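Dnab-like replicative helicase (Bacillus phage SPP1, PDB 3BH0) is the ATPase domain of a DnaB-family replicative helicase, which probably couples ATP hydrolysis to 5'-3' unwinding of duplex DNA at the phage replication fork. Local coordinates at residues Y65-R76 / D221-R232. Residues are numbered along the deposited sequence; the frame is centred on the assembly and turned at random.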
loop_
_atom_site.group_PDB
_atom_site.type_symbol
_atom_site.label_atom_id
_atom_site.label_comp_id
_atom_site.label_asym_id
_atom_site.label_seq_id
_atom_site.Cartn_x
_atom_site.Cartn_y
_atom_site.Cartn_z
ATOM N N TYR A 65 4.242 -5.510 8.570
ATOM C CA TYR A 65 3.294 -4.524 9.064
ATOM C C TYR A 65 2.582 -5.083 10.269
ATOM O O TYR A 65 2.191 -6.231 10.281
ATOM C CB TYR A 65 2.280 -4.115 7.984
ATOM C CG TYR A 65 2.896 -3.469 6.761
ATOM C CD1 TYR A 65 3.804 -2.405 6.880
ATOM C CD2 TYR A 65 2.575 -3.927 5.484
ATOM C CE1 TYR A 65 4.371 -1.819 5.764
ATOM C CE2 TYR A 65 3.140 -3.344 4.354
ATOM C CZ TYR A 65 4.033 -2.290 4.496
ATOM O OH TYR A 65 4.582 -1.719 3.362
ATOM N N LYS A 66 2.425 -4.252 11.287
ATOM C CA LYS A 66 1.814 -4.680 12.541
ATOM C C LYS A 66 0.339 -4.319 12.547
ATOM O O LYS A 66 -0.050 -3.259 12.060
ATOM C CB LYS A 66 2.493 -4.016 13.758
ATOM C CG LYS A 66 4.034 -4.029 13.765
ATOM C CD LYS A 66 4.637 -5.439 13.690
ATOM C CE LYS A 66 6.159 -5.356 13.668
ATOM N NZ LYS A 66 6.715 -6.396 12.760
ATOM N N ARG A 67 -0.457 -5.207 13.127
ATOM C CA ARG A 67 -1.869 -4.978 13.396
ATOM C C ARG A 67 -2.275 -3.536 13.788
ATOM O O ARG A 67 -3.423 -3.156 13.624
ATOM C CB ARG A 67 -2.338 -5.962 14.470
ATOM C CG ARG A 67 -2.105 -7.433 14.129
ATOM C CD ARG A 67 -3.426 -8.174 13.881
ATOM N NE ARG A 67 -3.281 -9.626 14.036
ATOM C CZ ARG A 67 -4.295 -10.492 14.147
ATOM N NH1 ARG A 67 -5.560 -10.066 14.134
ATOM N NH2 ARG A 67 -4.040 -11.796 14.272
ATOM N N ARG A 68 -1.372 -2.709 14.277
ATOM C CA ARG A 68 -1.798 -1.336 14.590
ATOM C C ARG A 68 -1.361 -0.251 13.573
ATOM O O ARG A 68 -1.801 0.907 13.650
ATOM C CB ARG A 68 -1.353 -0.980 16.024
ATOM C CG ARG A 68 0.079 -0.469 16.181
ATOM C CD ARG A 68 0.107 1.034 16.511
ATOM N NE ARG A 68 1.474 1.553 16.457
ATOM C CZ ARG A 68 1.840 2.808 16.713
ATOM N NH1 ARG A 68 0.956 3.738 17.044
ATOM N NH2 ARG A 68 3.119 3.139 16.634
ATOM N N ASN A 69 -0.510 -0.642 12.623
ATOM C CA ASN A 69 0.189 0.318 11.761
ATOM C C ASN A 69 -0.705 1.114 10.817
ATOM O O ASN A 69 -1.658 0.600 10.240
ATOM C CB ASN A 69 1.303 -0.354 10.945
ATOM C CG ASN A 69 2.414 -0.935 11.804
ATOM O OD1 ASN A 69 3.210 -1.735 11.314
ATOM N ND2 ASN A 69 2.482 -0.538 13.082
ATOM N N PHE A 70 -0.369 2.381 10.683
ATOM C CA PHE A 70 -0.947 3.230 9.674
ATOM C C PHE A 70 0.212 3.585 8.749
ATOM O O PHE A 70 1.116 4.343 9.124
ATOM C CB PHE A 70 -1.571 4.463 10.325
ATOM C CG PHE A 70 -2.121 5.454 9.359
ATOM C CD1 PHE A 70 -2.707 5.045 8.168
ATOM C CD2 PHE A 70 -2.074 6.807 9.652
ATOM C CE1 PHE A 70 -3.216 5.966 7.276
ATOM C CE2 PHE A 70 -2.581 7.744 8.759
ATOM C CZ PHE A 70 -3.156 7.318 7.572
ATOM N N VAL A 71 0.214 2.985 7.563
ATOM C CA VAL A 71 1.285 3.214 6.608
ATOM C C VAL A 71 0.834 3.997 5.388
ATOM O O VAL A 71 -0.258 3.813 4.854
ATOM C CB VAL A 71 2.142 1.929 6.290
ATOM C CG1 VAL A 71 1.524 0.698 6.865
ATOM C CG2 VAL A 71 2.423 1.755 4.814
ATOM N N LEU A 72 1.703 4.921 5.009
ATOM C CA LEU A 72 1.484 5.848 3.928
ATOM C C LEU A 72 2.457 5.556 2.776
ATOM O O LEU A 72 3.650 5.395 2.981
ATOM C CB LEU A 72 1.675 7.268 4.462
ATOM C CG LEU A 72 0.976 8.370 3.692
ATOM C CD1 LEU A 72 -0.533 8.347 4.008
ATOM C CD2 LEU A 72 1.594 9.703 4.049
ATOM N N ILE A 73 1.907 5.443 1.573
ATOM C CA ILE A 73 2.687 5.300 0.352
ATOM C C ILE A 73 2.389 6.551 -0.448
ATOM O O ILE A 73 1.316 6.686 -1.037
ATOM C CB ILE A 73 2.315 4.028 -0.467
ATOM C CG1 ILE A 73 2.577 2.762 0.355
ATOM C CG2 ILE A 73 3.135 3.970 -1.740
ATOM C CD1 ILE A 73 2.004 1.507 -0.241
ATOM N N ALA A 74 3.339 7.470 -0.423
ATOM C CA ALA A 74 3.209 8.720 -1.131
ATOM C C ALA A 74 4.226 8.864 -2.280
ATOM O O ALA A 74 5.380 8.453 -2.187
ATOM C CB ALA A 74 3.295 9.882 -0.162
ATOM N N ALA A 75 3.777 9.429 -3.386
ATOM C CA ALA A 75 4.658 9.627 -4.539
ATOM C C ALA A 75 4.013 10.595 -5.493
ATOM O O ALA A 75 2.797 10.694 -5.554
ATOM C CB ALA A 75 4.937 8.299 -5.255
ATOM N N ARG A 76 4.859 11.298 -6.234
ATOM C CA ARG A 76 4.455 12.061 -7.399
ATOM C C ARG A 76 3.882 11.118 -8.474
ATOM O O ARG A 76 4.048 9.894 -8.376
ATOM C CB ARG A 76 5.648 12.862 -7.915
ATOM C CG ARG A 76 6.124 13.949 -6.960
ATOM C CD ARG A 76 5.136 15.114 -6.889
ATOM N NE ARG A 76 4.839 15.648 -8.210
ATOM C CZ ARG A 76 3.660 16.139 -8.591
ATOM N NH1 ARG A 76 2.622 16.191 -7.756
ATOM N NH2 ARG A 76 3.513 16.563 -9.841
ATOM N N ASP A 221 -7.934 -2.919 14.984
ATOM C CA ASP A 221 -6.777 -3.824 15.002
ATOM C C ASP A 221 -6.403 -4.301 13.586
ATOM O O ASP A 221 -6.175 -5.495 13.343
ATOM C CB ASP A 221 -7.021 -5.014 15.969
ATOM C CG ASP A 221 -5.728 -5.667 16.453
ATOM O OD1 ASP A 221 -4.674 -4.985 16.534
ATOM O OD2 ASP A 221 -5.778 -6.880 16.760
ATOM N N VAL A 222 -6.318 -3.351 12.656
ATOM C CA VAL A 222 -5.936 -3.654 11.270
ATOM C C VAL A 222 -4.725 -2.844 10.800
ATOM O O VAL A 222 -4.385 -1.822 11.396
ATOM C CB VAL A 222 -7.124 -3.443 10.273
ATOM C CG1 VAL A 222 -8.243 -4.470 10.541
ATOM C CG2 VAL A 222 -7.658 -1.990 10.303
ATOM N N VAL A 223 -4.075 -3.318 9.737
ATOM C CA VAL A 223 -3.116 -2.492 9.004
ATOM C C VAL A 223 -3.877 -1.582 8.037
ATOM O O VAL A 223 -4.663 -2.058 7.232
ATOM C CB VAL A 223 -2.085 -3.331 8.219
ATOM C CG1 VAL A 223 -1.022 -2.409 7.576
ATOM C CG2 VAL A 223 -1.422 -4.363 9.139
ATOM N N VAL A 224 -3.671 -0.277 8.150
ATOM C CA VAL A 224 -4.190 0.665 7.159
ATOM C C VAL A 224 -3.030 1.144 6.305
ATOM O O VAL A 224 -2.003 1.560 6.834
ATOM C CB VAL A 224 -4.922 1.842 7.811
ATOM C CG1 VAL A 224 -5.424 2.820 6.759
ATOM C CG2 VAL A 224 -6.092 1.311 8.648
ATOM N N ILE A 225 -3.192 1.006 4.989
ATOM C CA ILE A 225 -2.233 1.481 4.002
ATOM C C ILE A 225 -2.919 2.509 3.090
ATOM O O ILE A 225 -3.745 2.158 2.241
ATOM C CB ILE A 225 -1.605 0.335 3.165
ATOM C CG1 ILE A 225 -0.873 -0.673 4.065
ATOM C CG2 ILE A 225 -0.614 0.898 2.188
ATOM C CD1 ILE A 225 -0.419 -1.931 3.359
ATOM N N ALA A 226 -2.585 3.780 3.295
ATOM C CA ALA A 226 -3.112 4.840 2.478
ATOM C C ALA A 226 -2.070 5.362 1.476
ATOM O O ALA A 226 -0.944 5.740 1.841
ATOM C CB ALA A 226 -3.662 5.976 3.349
ATOM N N LEU A 227 -2.466 5.348 0.205
ATOM C CA LEU A 227 -1.765 6.029 -0.863
ATOM C C LEU A 227 -2.050 7.527 -0.750
ATOM O O LEU A 227 -3.153 7.933 -0.388
ATOM C CB LEU A 227 -2.207 5.489 -2.235
ATOM C CG LEU A 227 -1.459 4.281 -2.799
ATOM C CD1 LEU A 227 -1.523 3.104 -1.846
ATOM C CD2 LEU A 227 -1.983 3.871 -4.169
ATOM N N SER A 228 -1.045 8.333 -1.079
ATOM C CA SER A 228 -1.125 9.767 -0.931
ATOM C C SER A 228 -0.357 10.459 -2.040
ATOM O O SER A 228 0.733 10.030 -2.437
ATOM C CB SER A 228 -0.573 10.199 0.429
ATOM O OG SER A 228 -0.407 11.606 0.476
ATOM N N GLN A 229 -0.928 11.547 -2.526
ATOM C CA GLN A 229 -0.293 12.352 -3.543
ATOM C C GLN A 229 0.744 13.208 -2.847
ATOM O O GLN A 229 0.840 13.180 -1.624
ATOM C CB GLN A 229 -1.344 13.195 -4.283
ATOM C CG GLN A 229 -1.955 14.375 -3.501
ATOM C CD GLN A 229 -3.269 14.899 -4.147
ATOM O OE1 GLN A 229 -3.579 14.590 -5.291
ATOM N NE2 GLN A 229 -4.028 15.680 -3.400
ATOM N N LEU A 230 1.544 13.934 -3.620
ATOM C CA LEU A 230 2.543 14.862 -3.066
ATOM C C LEU A 230 2.493 16.174 -3.814
ATOM O O LEU A 230 1.992 16.230 -4.945
ATOM C CB LEU A 230 3.966 14.283 -3.126
ATOM C CG LEU A 230 4.296 13.241 -2.063
ATOM C CD1 LEU A 230 5.532 12.472 -2.442
ATOM C CD2 LEU A 230 4.466 13.882 -0.713
ATOM N N SER A 231 3.013 17.216 -3.167
ATOM C CA SER A 231 3.090 18.571 -3.725
ATOM C C SER A 231 3.841 18.602 -5.065
ATOM O O SER A 231 4.862 17.919 -5.230
ATOM C CB SER A 231 3.797 19.479 -2.713
ATOM O OG SER A 231 3.856 20.814 -3.180
ATOM N N ARG A 232 3.354 19.392 -6.020
ATOM C CA ARG A 232 4.030 19.480 -7.327
ATOM C C ARG A 232 5.317 20.288 -7.234
ATOM O O ARG A 232 6.080 20.392 -8.189
ATOM C CB ARG A 232 3.096 19.980 -8.436
ATOM C CG ARG A 232 2.634 21.440 -8.350
ATOM C CD ARG A 232 1.611 21.763 -9.480
ATOM N NE ARG A 232 1.685 20.807 -10.603
ATOM C CZ ARG A 232 1.446 21.094 -11.888
ATOM N NH1 ARG A 232 1.120 22.323 -12.260
ATOM N NH2 ARG A 232 1.532 20.142 -12.815
#
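Arg76 continues the pairing of two parallel strands past their ends with its side chain: NH1 donates to the backbone O of Leu230 at 2.9 Å, the oxygen lying near the guanidinium plane, with an N-H...O angle of 140°, so the bond is far from straight. Bends at chi2 and chi3 fold the chain back over 230-232, so that CA of Arg232 sits over the centre of one guanidinium face, 3.6 Å from Arg76 CZ. A salt bridge from NE to Glu235 fixes the group further. Behind it, strands 70-74 and 223-228 run parallel, 25° apart, joined by six backbone hydrogen bonds from Val224 N to Asn69 O through Ala75 N to Ser228 O. On one face Ile73 CD1 meets Ile225 CG2 at 3.6 Å, and Ile225 CD1 reaches Tyr65 CE2 at 4.0 Å, the two side chains crossing at about a right angle; helix 81-93 packs here. On the other, chi1 of 176° places the Phe70 ring against Val224 CG1, with Ala226 CB at the ring edge, beside helix 202-220. At the C-terminal end, beside Arg76, Leu230 packs its CG on Ala74 CB (4.0 Å). The pair belongs to the central parallel part of the sheet, between strands 183-188 and 259-265, of a RecA-like P-loop ATPase, its first strand leading into a probable Walker A loop at Ala75.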